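Side-chain contacts in uncharacterized protein (Desulfovibrio piger, PDB 4LG3), which is of unknown function but belongs to the DUF4875 family, whose members are grouped with CamS-like proteins: residues V51-L56 / F173-P178; A58-A63 / A94-A99; C132-M137 / R150-A155. One frame throughout, in Å; residues are numbered along the deposited sequence.

Contacts 1 and 2 share helix 53-71 and the mixed sheet it packs on, and they touch where the F177 ring meets V60, I61 and T95. Contact 2 is the buried one: a valine on two alanines, with no hydrogen bond between helix and strand. Contact 1, at the first turn of the same helix, is only partly buried and is held by a lysine that joins a carboxylate and a backbone carbonyl. Contact 3, also partly buried, belongs to a separate pair of helices, its centre about 21 Å from the centre of the chain, against 11 Å for the centres of contacts 1 and 2. There a leucine meets the face of a tryptophan, again without a hydrogen bond across the helices.

Contact 1: residues V51-L56 / F173-P178; sequences VSKRQL and FPEPFP
K53, in the first turn of helix 53-71, reaches across to E175 and to the backbone of P176; it supplies more than half of the buried surface, and its ammonium group makes both hydrogen bonds. Its CG stands anti to the backbone N (chi1 -174°) and the rest of the chain is extended, so NZ is delivered at full length to the edge strand. There NZ donates to two oxygens. One is OE1 of E175, 2.8 Å from NZ, in a salt bridge that uses the anti lone pair of OE1, on the side away from the other carboxylate oxygen. The second is the carbonyl O of P176, also 2.8 Å from NZ and met almost end-on, with a C=O...N angle of 162°. The lysine and glutamate chains cross at about a right angle, with CE of K53 also close to OE1 and NZ near CB of E175. The double grip probably limits the swing of the ammonium group, and the nearby carboxylate would be expected to favour its charged form. Next to the charged end, CE of K53 rests on CB of F177 at 3.9 Å; the phenyl ring itself turns away from the lysine. S52 and Q55 form a capping box at the start of the helix: Q55 N donates to S52 OG and S52 N to Q55 OE1. Backbone bonds join E175 to A118 and F177 to L116. The F177 ring, just past the strand, packs on A57 and I61; strand 175-176 pairs with 113-118 at the end of the sheet, beside the start of helix 53-71.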
ATOM      1  N   VAL A  51      13.177  -4.512  -1.570  1.00 46.13           N
ATOM      2  CA  VAL A  51      12.757  -3.220  -2.111  1.00 44.44           C
ATOM      3  C   VAL A  51      13.005  -2.174  -1.004  1.00 48.35           C
ATOM      4  O   VAL A  51      12.507  -2.330   0.110  1.00 46.50           O
ATOM      5  CB  VAL A  51      11.286  -3.222  -2.624  1.00 44.62           C
ATOM      6  CG1 VAL A  51      10.916  -1.882  -3.234  1.00 43.06           C
ATOM      7  CG2 VAL A  51      11.066  -4.335  -3.644  1.00 43.74           C
ATOM      8  N   SER A  52      13.847  -1.160  -1.295  1.00 44.99           N
ATOM      9  CA  SER A  52      14.163  -0.104  -0.341  1.00 44.32           C
ATOM     10  C   SER A  52      12.976   0.859  -0.116  1.00 50.41           C
ATOM     11  O   SER A  52      12.032   0.903  -0.911  1.00 49.43           O
ATOM     12  CB  SER A  52      15.375   0.682  -0.809  1.00 43.88           C
ATOM     13  OG  SER A  52      15.077   1.386  -1.998  1.00 47.51           O
ATOM     14  N   LYS A  53      13.057   1.643   0.970  1.00 49.32           N
ATOM     15  CA  LYS A  53      12.102   2.680   1.333  1.00 48.52           C
ATOM     16  C   LYS A  53      12.037   3.705   0.193  1.00 54.05           C
ATOM     17  O   LYS A  53      10.948   4.168  -0.173  1.00 53.03           O
ATOM     18  CB  LYS A  53      12.556   3.360   2.645  1.00 50.61           C
ATOM     19  CG  LYS A  53      11.558   4.361   3.184  1.00 47.81           C
ATOM     20  CD  LYS A  53      12.063   5.078   4.404  1.00 48.16           C
ATOM     21  CE  LYS A  53      11.060   6.117   4.843  1.00 43.72           C
ATOM     22  NZ  LYS A  53      11.481   6.799   6.090  1.00 44.94           N
ATOM     23  N   ARG A  54      13.219   4.036  -0.365  1.00 50.57           N
ATOM     24  CA  ARG A  54      13.377   4.981  -1.457  1.00 50.81           C
ATOM     25  C   ARG A  54      12.639   4.476  -2.706  1.00 54.06           C
ATOM     26  O   ARG A  54      11.950   5.254  -3.357  1.00 55.87           O
ATOM     27  CB  ARG A  54      14.871   5.228  -1.720  1.00 54.00           C
ATOM     28  CG  ARG A  54      15.186   6.333  -2.719  1.00 73.70           C
ATOM     29  CD  ARG A  54      14.943   7.724  -2.177  1.00 89.17           C
ATOM     30  NE  ARG A  54      15.340   8.786  -3.104  1.00 92.28           N
ATOM     31  CZ  ARG A  54      14.560   9.288  -4.059  1.00102.72           C
ATOM     32  NH1 ARG A  54      13.332   8.802  -4.253  1.00 83.48           N
ATOM     33  NH2 ARG A  54      15.004  10.270  -4.836  1.00 88.38           N
ATOM     34  N   GLN A  55      12.716   3.178  -2.998  1.00 47.86           N
ATOM     35  CA  GLN A  55      12.036   2.575  -4.143  1.00 45.71           C
ATOM     36  C   GLN A  55      10.515   2.562  -3.946  1.00 47.84           C
ATOM     37  O   GLN A  55       9.785   2.813  -4.898  1.00 46.93           O
ATOM     38  CB  GLN A  55      12.563   1.169  -4.374  1.00 47.46           C
ATOM     39  CG  GLN A  55      13.916   1.172  -5.073  1.00 55.93           C
ATOM     40  CD  GLN A  55      14.565  -0.181  -5.100  1.00 71.03           C
ATOM     41  OE1 GLN A  55      14.264  -1.062  -4.295  1.00 63.49           O
ATOM     42  NE2 GLN A  55      15.488  -0.376  -6.024  1.00 66.46           N
ATOM     43  N   LEU A  56      10.047   2.311  -2.707  1.00 42.65           N
ATOM     44  CA  LEU A  56       8.628   2.322  -2.369  1.00 39.86           C
ATOM     45  C   LEU A  56       8.058   3.732  -2.545  1.00 43.94           C
ATOM     46  O   LEU A  56       6.988   3.893  -3.125  1.00 41.74           O
ATOM     47  CB  LEU A  56       8.381   1.796  -0.928  1.00 39.09           C
ATOM     48  CG  LEU A  56       8.762   0.311  -0.642  1.00 41.99           C
ATOM     49  CD1 LEU A  56       8.625   0.005   0.827  1.00 41.53           C
ATOM     50  CD2 LEU A  56       7.922  -0.655  -1.466  1.00 38.31           C
ATOM     51  N   PHE A 173       5.539  -1.218  10.109  1.00 52.23           N
ATOM     52  CA  PHE A 173       4.727  -0.009  10.039  1.00 49.58           C
ATOM     53  C   PHE A 173       5.367   1.058   9.116  1.00 54.91           C
ATOM     54  O   PHE A 173       6.604   1.164   9.021  1.00 56.20           O
ATOM     55  CB  PHE A 173       4.503   0.580  11.466  1.00 50.43           C
ATOM     56  CG  PHE A 173       3.405  -0.119  12.238  1.00 50.21           C
ATOM     57  CD1 PHE A 173       2.085  -0.110  11.777  1.00 49.78           C
ATOM     58  CD2 PHE A 173       3.688  -0.798  13.421  1.00 51.79           C
ATOM     59  CE1 PHE A 173       1.072  -0.770  12.487  1.00 50.18           C
ATOM     60  CE2 PHE A 173       2.675  -1.473  14.119  1.00 54.40           C
ATOM     61  CZ  PHE A 173       1.371  -1.457  13.645  1.00 50.05           C
ATOM     62  N   PRO A 174       4.536   1.913   8.486  1.00 51.18           N
ATOM     63  CA  PRO A 174       5.098   2.964   7.622  1.00 50.79           C
ATOM     64  C   PRO A 174       5.774   4.045   8.441  1.00 53.00           C
ATOM     65  O   PRO A 174       5.524   4.176   9.626  1.00 54.84           O
ATOM     66  CB  PRO A 174       3.859   3.504   6.868  1.00 51.22           C
ATOM     67  CG  PRO A 174       2.778   2.451   7.076  1.00 54.74           C
ATOM     68  CD  PRO A 174       3.060   1.942   8.457  1.00 51.50           C
ATOM     69  N   GLU A 175       6.663   4.777   7.805  1.00 48.78           N
ATOM     70  CA  GLU A 175       7.362   5.928   8.380  1.00 50.16           C
ATOM     71  C   GLU A 175       7.148   7.106   7.463  1.00 51.63           C
ATOM     72  O   GLU A 175       7.001   6.863   6.262  1.00 48.72           O
ATOM     73  CB  GLU A 175       8.894   5.686   8.463  1.00 53.28           C
ATOM     74  CG  GLU A 175       9.394   4.467   9.200  1.00 64.82           C
ATOM     75  CD  GLU A 175      10.906   4.367   9.144  1.00 78.42           C
ATOM     76  OE1 GLU A 175      11.507   4.941   8.206  1.00 56.34           O
ATOM     77  OE2 GLU A 175      11.494   3.761  10.070  1.00 77.06           O
ATOM     78  N   PRO A 176       7.291   8.381   7.909  1.00 47.93           N
ATOM     79  CA  PRO A 176       7.269   9.478   6.923  1.00 46.60           C
ATOM     80  C   PRO A 176       8.478   9.360   5.981  1.00 50.02           C
ATOM     81  O   PRO A 176       9.415   8.618   6.277  1.00 52.90           O
ATOM     82  CB  PRO A 176       7.338  10.747   7.784  1.00 49.24           C
ATOM     83  CG  PRO A 176       7.087  10.300   9.188  1.00 53.67           C
ATOM     84  CD  PRO A 176       7.525   8.889   9.280  1.00 49.30           C
ATOM     85  N   PHE A 177       8.445  10.023   4.835  1.00 43.09           N
ATOM     86  CA  PHE A 177       9.603  10.035   3.931  1.00 43.28           C
ATOM     87  C   PHE A 177       9.835  11.491   3.540  1.00 50.82           C
ATOM     88  O   PHE A 177       8.878  12.287   3.579  1.00 48.10           O
ATOM     89  CB  PHE A 177       9.514   9.062   2.741  1.00 42.39           C
ATOM     90  CG  PHE A 177       8.606   9.394   1.579  1.00 41.67           C
ATOM     91  CD1 PHE A 177       8.959  10.385   0.657  1.00 44.43           C
ATOM     92  CD2 PHE A 177       7.480   8.622   1.319  1.00 41.17           C
ATOM     93  CE1 PHE A 177       8.156  10.654  -0.445  1.00 43.93           C
ATOM     94  CE2 PHE A 177       6.666   8.894   0.218  1.00 43.28           C
ATOM     95  CZ  PHE A 177       7.016   9.906  -0.661  1.00 42.02           C
ATOM     96  N   PRO A 178      11.100  11.894   3.283  1.00 51.66           N
ATOM     97  CA  PRO A 178      11.371  13.320   3.067  1.00 54.08           C
ATOM     98  C   PRO A 178      10.762  13.900   1.795  1.00 58.81           C
ATOM     99  O   PRO A 178      10.699  13.254   0.750  1.00 57.26           O
ATOM    100  CB  PRO A 178      12.901  13.397   3.030  1.00 57.76           C
ATOM    101  CG  PRO A 178      13.367  12.147   3.656  1.00 61.94           C
ATOM    102  CD  PRO A 178      12.351  11.119   3.276  1.00 54.27           C
TER

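Contact 2: residues A58-A63 / A94-A99. With SO4 (sulfate ion), chain D.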
ATOM      1  N   ALA A  58       9.455   6.207  -4.471  1.00 43.98           N
ATOM      2  CA  ALA A  58       9.557   6.512  -5.903  1.00 43.79           C
ATOM      3  C   ALA A  58       8.389   5.924  -6.689  1.00 46.08           C
ATOM      4  O   ALA A  58       7.967   6.528  -7.670  1.00 45.76           O
ATOM      5  CB  ALA A  58      10.866   5.998  -6.468  1.00 45.64           C
ATOM      6  N   THR A  59       7.849   4.769  -6.239  1.00 40.38           N
ATOM      7  CA  THR A  59       6.730   4.079  -6.881  1.00 38.16           C
ATOM      8  C   THR A  59       5.437   4.911  -6.737  1.00 40.65           C
ATOM      9  O   THR A  59       4.739   5.135  -7.736  1.00 40.42           O
ATOM     10  CB  THR A  59       6.594   2.661  -6.297  1.00 43.39           C
ATOM     11  OG1 THR A  59       7.826   1.983  -6.499  1.00 44.56           O
ATOM     12  CG2 THR A  59       5.473   1.836  -6.956  1.00 38.18           C
ATOM     13  N   VAL A  60       5.144   5.390  -5.513  1.00 35.17           N
ATOM     14  CA  VAL A  60       3.937   6.168  -5.247  1.00 35.45           C
ATOM     15  C   VAL A  60       4.062   7.564  -5.853  1.00 42.91           C
ATOM     16  O   VAL A  60       3.063   8.074  -6.366  1.00 44.02           O
ATOM     17  CB  VAL A  60       3.467   6.192  -3.748  1.00 37.61           C
ATOM     18  CG1 VAL A  60       2.951   4.806  -3.317  1.00 35.72           C
ATOM     19  CG2 VAL A  60       4.560   6.699  -2.804  1.00 37.70           C
ATOM     20  N   ILE A  61       5.286   8.150  -5.854  1.00 40.79           N
ATOM     21  CA  ILE A  61       5.544   9.444  -6.488  1.00 40.18           C
ATOM     22  C   ILE A  61       5.224   9.334  -7.979  1.00 43.63           C
ATOM     23  O   ILE A  61       4.450  10.140  -8.468  1.00 45.04           O
ATOM     24  CB  ILE A  61       6.991   9.971  -6.216  1.00 44.24           C
ATOM     25  CG1 ILE A  61       7.164  10.326  -4.702  1.00 45.15           C
ATOM     26  CG2 ILE A  61       7.329  11.204  -7.090  1.00 42.24           C
ATOM     27  CD1 ILE A  61       8.648  10.374  -4.209  1.00 45.25           C
ATOM     28  N   ALA A  62       5.769   8.321  -8.680  1.00 40.58           N
ATOM     29  CA  ALA A  62       5.578   8.090 -10.122  1.00 40.46           C
ATOM     30  C   ALA A  62       4.132   7.789 -10.459  1.00 45.53           C
ATOM     31  O   ALA A  62       3.657   8.262 -11.481  1.00 45.74           O
ATOM     32  CB  ALA A  62       6.456   6.948 -10.600  1.00 41.49           C
ATOM     33  N   ALA A  63       3.421   7.010  -9.610  1.00 41.80           N
ATOM     34  CA  ALA A  63       2.019   6.703  -9.825  1.00 39.47           C
ATOM     35  C   ALA A  63       1.184   7.987  -9.691  1.00 44.49           C
ATOM     36  O   ALA A  63       0.345   8.247 -10.555  1.00 45.62           O
ATOM     37  CB  ALA A  63       1.563   5.647  -8.838  1.00 38.86           C
ATOM     38  N   ALA A  94       3.396   2.230   1.352  1.00 36.63           N
ATOM     39  CA  ALA A  94       3.726   3.612   1.018  1.00 36.51           C
ATOM     40  C   ALA A  94       2.491   4.381   0.642  1.00 39.55           C
ATOM     41  O   ALA A  94       1.537   3.794   0.123  1.00 39.07           O
ATOM     42  CB  ALA A  94       4.725   3.649  -0.163  1.00 38.02           C
ATOM     43  N   THR A  95       2.536   5.714   0.832  1.00 36.57           N
ATOM     44  CA  THR A  95       1.473   6.663   0.476  1.00 36.41           C
ATOM     45  C   THR A  95       2.065   7.974  -0.011  1.00 42.92           C
ATOM     46  O   THR A  95       3.152   8.360   0.424  1.00 42.81           O
ATOM     47  CB  THR A  95       0.505   6.986   1.667  1.00 41.55           C
ATOM     48  OG1 THR A  95       1.211   7.668   2.706  1.00 42.92           O
ATOM     49  CG2 THR A  95      -0.220   5.795   2.213  1.00 35.95           C
ATOM     50  N   ALA A  96       1.286   8.711  -0.829  1.00 40.55           N
ATOM     51  CA  ALA A  96       1.628  10.038  -1.332  1.00 40.61           C
ATOM     52  C   ALA A  96       0.403  10.723  -1.906  1.00 43.48           C
ATOM     53  O   ALA A  96      -0.375  10.106  -2.642  1.00 41.55           O
ATOM     54  CB  ALA A  96       2.730   9.952  -2.398  1.00 41.41           C
ATOM     55  N   THR A  97       0.235  12.006  -1.568  1.00 40.08           N
ATOM     56  CA  THR A  97      -0.804  12.861  -2.112  1.00 38.77           C
ATOM     57  C   THR A  97      -0.083  13.996  -2.884  1.00 42.81           C
ATOM     58  O   THR A  97       0.835  14.625  -2.377  1.00 42.41           O
ATOM     59  CB  THR A  97      -1.790  13.313  -1.032  1.00 47.45           C
ATOM     60  OG1 THR A  97      -2.433  12.147  -0.459  1.00 50.78           O
ATOM     61  CG2 THR A  97      -2.846  14.263  -1.588  1.00 45.34           C
ATOM     62  N   TYR A  98      -0.503  14.204  -4.115  1.00 39.98           N
ATOM     63  CA  TYR A  98       0.034  15.155  -5.073  1.00 39.99           C
ATOM     64  C   TYR A  98      -1.027  16.130  -5.569  1.00 44.72           C
ATOM     65  O   TYR A  98      -2.073  15.703  -6.072  1.00 46.30           O
ATOM     66  CB  TYR A  98       0.604  14.364  -6.258  1.00 39.97           C
ATOM     67  CG  TYR A  98       1.254  15.181  -7.363  1.00 42.39           C
ATOM     68  CD1 TYR A  98       2.055  16.287  -7.068  1.00 45.01           C
ATOM     69  CD2 TYR A  98       1.153  14.783  -8.696  1.00 42.20           C
ATOM     70  CE1 TYR A  98       2.713  16.993  -8.074  1.00 46.41           C
ATOM     71  CE2 TYR A  98       1.806  15.484  -9.712  1.00 44.11           C
ATOM     72  CZ  TYR A  98       2.570  16.600  -9.396  1.00 53.81           C
ATOM     73  OH  TYR A  98       3.227  17.302 -10.374  1.00 56.83           O
ATOM     74  N   ALA A  99      -0.750  17.435  -5.423  1.00 41.11           N
ATOM     75  CA  ALA A  99      -1.569  18.561  -5.887  1.00 41.26           C
ATOM     76  C   ALA A  99      -0.680  19.419  -6.807  1.00 48.17           C
ATOM     77  O   ALA A  99      -0.013  20.331  -6.315  1.00 49.33           O
ATOM     78  CB  ALA A  99      -2.098  19.356  -4.708  1.00 41.85           C
TER
HETATM   79  S   SO4 D 301       6.482  18.915  -8.920  1.00 92.42           S
HETATM   80  O1  SO4 D 301       7.304  18.609 -10.099  1.00 93.95           O
HETATM   81  O2  SO4 D 301       5.076  18.948  -9.331  1.00 91.99           O
HETATM   82  O3  SO4 D 301       6.728  17.901  -7.875  1.00 90.94           O
HETATM   83  O4  SO4 D 301       6.852  20.230  -8.394  1.00 93.50           O
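V60 turns its two methyls onto A94 and A96 through a chi1 of -69°, which sets CG1 beside the backbone N and CG2 between that N and the carbonyl carbon. CG1 comes down on CB of A94 at 3.8 Å, and CG2 meets CB of A96 at the same distance, with O of T95 3.9 Å from CG2. The valine thus straddles two alanines that point to the same face of the strand, two residues apart. The small alanines are consistent with the close approach, 7.6 Å between the short axes, and CA of V60 is 6.0 Å from CA of A96. Farther along the strand, Y98 has CG anti to its own N (chi1 -178°), and its OH donates to O2 of a sulfate, 2.7 Å away and near the ring plane. W113, stacked with Y98, also binds this ion, which probably came from the crystallisation liquor. V60 additionally touches I78 and L80 of strand 75-81, the antiparallel neighbour of strand 92-98. This is the buried interface between a helix and a mixed sheet: helix 53-71 packs on one face, running within about 32° of strand 92-98 at this point, and links the parallel strands 26-36 and 75-81 in the chain.

Contact 3: residues C132-M137 / R150-A155; sequences CLWGEM and RRLKAA. With EDO (1,2-ethanediol), chain H.
Segments 132-137 and 150-155, of helices 125-137 and 149-160, meet at a steep 125° between their directions, with short axes 10.6 Å apart. CA of W134 and CA of L152 are the nearest such pair, at 7.5 Å. Long side chains bridge the two backbones. L152 carries its isobutyl group toward helix 125-137, and its two methyls have separate partners. CD2 sits over the face of the W134 indole, 3.7 Å from the centroid of the six-membered ring and 14° off its normal, a CH-pi contact. CD1 turns to the selenomethionine M137, one helical turn on from W134, and touches its CB at 3.7 Å. K153 approaches the indole from the rim: its CG lies 4.2 Å from CZ3 of W134, near the ring plane, while its ammonium group leads off to a weak bond with O of V167. The polar edge of the indole faces another way. NE1 of W134 donates to O1 of an ethanediol at 3.0 Å in a nearly straight bond (168° at the hydrogen), and R138 also binds this molecule, probably a crystallisation additive. F141, in the connection between the helices, packs on L152 and A155, while L133 lies against I156 and L160. The result is two helices joined by a beta-hairpin (strands 142-143 and 146-147) and packed on each other through a small, mainly apolar interface.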
ATOM      1  N   CYS A 132      -2.155 -13.049   4.064  1.00 52.08           N
ATOM      2  CA  CYS A 132      -3.171 -13.716   3.262  1.00 54.15           C
ATOM      3  C   CYS A 132      -4.008 -14.677   4.143  1.00 56.88           C
ATOM      4  O   CYS A 132      -5.244 -14.636   4.075  1.00 56.27           O
ATOM      5  CB  CYS A 132      -2.528 -14.442   2.085  1.00 56.41           C
ATOM      6  SG  CYS A 132      -3.717 -15.260   0.991  1.00 62.12           S
ATOM      7  N   LEU A 133      -3.339 -15.489   5.001  1.00 52.37           N
ATOM      8  CA  LEU A 133      -4.016 -16.397   5.922  1.00 54.16           C
ATOM      9  C   LEU A 133      -4.820 -15.613   6.945  1.00 58.54           C
ATOM     10  O   LEU A 133      -5.979 -15.938   7.153  1.00 58.15           O
ATOM     11  CB  LEU A 133      -3.041 -17.344   6.613  1.00 56.31           C
ATOM     12  CG  LEU A 133      -2.295 -18.350   5.730  1.00 62.30           C
ATOM     13  CD1 LEU A 133      -1.417 -19.253   6.567  1.00 64.61           C
ATOM     14  CD2 LEU A 133      -3.247 -19.177   4.894  1.00 64.21           C
ATOM     15  N   TRP A 134      -4.239 -14.527   7.508  1.00 56.22           N
ATOM     16  CA  TRP A 134      -4.897 -13.599   8.440  1.00 55.51           C
ATOM     17  C   TRP A 134      -6.234 -13.144   7.860  1.00 58.66           C
ATOM     18  O   TRP A 134      -7.263 -13.334   8.498  1.00 59.13           O
ATOM     19  CB  TRP A 134      -4.000 -12.372   8.720  1.00 52.57           C
ATOM     20  CG  TRP A 134      -4.458 -11.543   9.885  1.00 53.79           C
ATOM     21  CD1 TRP A 134      -5.454 -10.607   9.888  1.00 55.70           C
ATOM     22  CD2 TRP A 134      -3.981 -11.626  11.238  1.00 55.13           C
ATOM     23  NE1 TRP A 134      -5.619 -10.091  11.153  1.00 55.68           N
ATOM     24  CE2 TRP A 134      -4.729 -10.699  12.004  1.00 58.92           C
ATOM     25  CE3 TRP A 134      -2.966 -12.372  11.874  1.00 57.89           C
ATOM     26  CZ2 TRP A 134      -4.479 -10.480  13.372  1.00 59.65           C
ATOM     27  CZ3 TRP A 134      -2.733 -12.171  13.229  1.00 60.95           C
ATOM     28  CH2 TRP A 134      -3.484 -11.237  13.967  1.00 61.50           C
ATOM     29  N   GLY A 135      -6.201 -12.604   6.638  1.00 54.05           N
ATOM     30  CA  GLY A 135      -7.380 -12.126   5.923  1.00 53.69           C
ATOM     31  C   GLY A 135      -8.451 -13.167   5.650  1.00 60.82           C
ATOM     32  O   GLY A 135      -9.642 -12.868   5.751  1.00 61.80           O
ATOM     33  N   GLU A 136      -8.040 -14.394   5.320  1.00 58.66           N
ATOM     34  CA  GLU A 136      -8.928 -15.507   4.993  1.00 60.57           C
ATOM     35  C   GLU A 136      -9.590 -16.141   6.195  1.00 64.87           C
ATOM     36  O   GLU A 136     -10.722 -16.626   6.094  1.00 65.78           O
ATOM     37  CB  GLU A 136      -8.137 -16.606   4.271  1.00 63.47           C
ATOM     38  CG  GLU A 136      -7.928 -16.331   2.789  1.00 80.70           C
ATOM     39  CD  GLU A 136      -7.197 -17.397   1.989  1.00111.78           C
ATOM     40  OE1 GLU A 136      -6.847 -18.456   2.560  1.00101.30           O
ATOM     41  OE2 GLU A 136      -6.972 -17.165   0.778  1.00111.96           O
HETATM   42  N   MSE A 137      -8.867 -16.183   7.319  1.00 60.83           N
HETATM   43  CA  MSE A 137      -9.248 -16.919   8.521  1.00 61.75           C
HETATM   44  C   MSE A 137      -9.882 -16.098   9.643  1.00 64.44           C
HETATM   45  O   MSE A 137     -10.648 -16.679  10.425  1.00 65.69           O
HETATM   46  CB  MSE A 137      -8.001 -17.631   9.090  1.00 64.28           C
HETATM   47  CG  MSE A 137      -7.456 -18.730   8.190  1.00 71.22           C
HETATM   48 SE   MSE A 137      -5.821 -19.563   8.854  0.75 80.53          SE
HETATM   49  CE  MSE A 137      -5.478 -20.635   7.346  1.00 78.11           C
ATOM     50  N   ARG A 150      -4.771 -14.264  19.808  1.00 72.74           N
ATOM     51  CA  ARG A 150      -4.097 -15.409  20.427  1.00 76.27           C
ATOM     52  C   ARG A 150      -4.373 -16.703  19.644  1.00 81.83           C
ATOM     53  O   ARG A 150      -3.429 -17.381  19.228  1.00 82.79           O
ATOM     54  CB  ARG A 150      -4.556 -15.564  21.895  1.00 80.14           C
ATOM     55  CG  ARG A 150      -3.669 -16.469  22.735  1.00 91.92           C
ATOM     56  CD  ARG A 150      -4.436 -17.005  23.927  1.00107.23           C
ATOM     57  NE  ARG A 150      -5.445 -17.999  23.548  1.00118.30           N
ATOM     58  CZ  ARG A 150      -5.693 -19.111  24.238  1.00137.80           C
ATOM     59  NH1 ARG A 150      -5.010 -19.380  25.346  1.00125.78           N
ATOM     60  NH2 ARG A 150      -6.627 -19.959  23.830  1.00128.37           N
ATOM     61  N   ARG A 151      -5.668 -17.015  19.429  1.00 77.75           N
ATOM     62  CA  ARG A 151      -6.134 -18.200  18.715  1.00 78.03           C
ATOM     63  C   ARG A 151      -5.851 -18.115  17.208  1.00 77.10           C
ATOM     64  O   ARG A 151      -5.531 -19.147  16.614  1.00 78.01           O
ATOM     65  CB  ARG A 151      -7.628 -18.452  18.985  1.00 80.61           C
ATOM     66  CG  ARG A 151      -7.845 -19.378  20.185  1.00 92.00           C
ATOM     67  CD  ARG A 151      -9.297 -19.602  20.545  1.00106.24           C
ATOM     68  NE  ARG A 151      -9.422 -20.266  21.847  1.00126.24           N
ATOM     69  CZ  ARG A 151      -9.790 -19.661  22.977  1.00143.35           C
ATOM     70  NH1 ARG A 151     -10.090 -18.366  22.979  1.00128.52           N
ATOM     71  NH2 ARG A 151      -9.866 -20.348  24.111  1.00131.93           N
ATOM     72  N   LEU A 152      -5.958 -16.912  16.588  1.00 68.20           N
ATOM     73  CA  LEU A 152      -5.666 -16.751  15.158  1.00 64.88           C
ATOM     74  C   LEU A 152      -4.167 -16.936  14.898  1.00 70.26           C
ATOM     75  O   LEU A 152      -3.817 -17.652  13.957  1.00 70.37           O
ATOM     76  CB  LEU A 152      -6.153 -15.402  14.598  1.00 61.33           C
ATOM     77  CG  LEU A 152      -5.943 -15.142  13.086  1.00 61.41           C
ATOM     78  CD1 LEU A 152      -6.497 -16.274  12.216  1.00 61.34           C
ATOM     79  CD2 LEU A 152      -6.546 -13.830  12.677  1.00 58.50           C
ATOM     80  N   LYS A 153      -3.298 -16.316  15.740  1.00 67.34           N
ATOM     81  CA  LYS A 153      -1.838 -16.443  15.667  1.00 67.76           C
ATOM     82  C   LYS A 153      -1.415 -17.929  15.773  1.00 74.84           C
ATOM     83  O   LYS A 153      -0.559 -18.372  15.006  1.00 74.67           O
ATOM     84  CB  LYS A 153      -1.138 -15.621  16.777  1.00 70.85           C
ATOM     85  CG  LYS A 153      -1.005 -14.126  16.507  1.00 76.57           C
ATOM     86  CD  LYS A 153      -0.194 -13.420  17.613  1.00 82.71           C
ATOM     87  CE  LYS A 153      -0.262 -11.905  17.507  1.00 89.09           C
ATOM     88  NZ  LYS A 153       1.076 -11.255  17.617  1.00 88.87           N
ATOM     89  N   ALA A 154      -2.038 -18.691  16.702  1.00 73.40           N
ATOM     90  CA  ALA A 154      -1.750 -20.111  16.936  1.00 76.23           C
ATOM     91  C   ALA A 154      -2.146 -21.012  15.749  1.00 80.65           C
ATOM     92  O   ALA A 154      -1.386 -21.920  15.404  1.00 80.90           O
ATOM     93  CB  ALA A 154      -2.453 -20.587  18.191  1.00 79.81           C
ATOM     94  N   ALA A 155      -3.326 -20.769  15.134  1.00 76.14           N
ATOM     95  CA  ALA A 155      -3.824 -21.547  14.000  1.00 75.78           C
ATOM     96  C   ALA A 155      -2.959 -21.332  12.754  1.00 77.91           C
ATOM     97  O   ALA A 155      -2.760 -22.284  11.997  1.00 78.96           O
ATOM     98  CB  ALA A 155      -5.269 -21.183  13.711  1.00 75.81           C
TER
HETATM   99  C1  EDO H 305      -7.389  -7.707  13.694  1.00 53.07           C
HETATM  100  O1  EDO H 305      -7.502  -8.099  12.307  1.00 48.12           O
HETATM  101  C2  EDO H 305      -5.937  -7.184  14.091  1.00 58.83           C
HETATM  102  O2  EDO H 305      -5.198  -6.612  12.968  1.00 57.80           O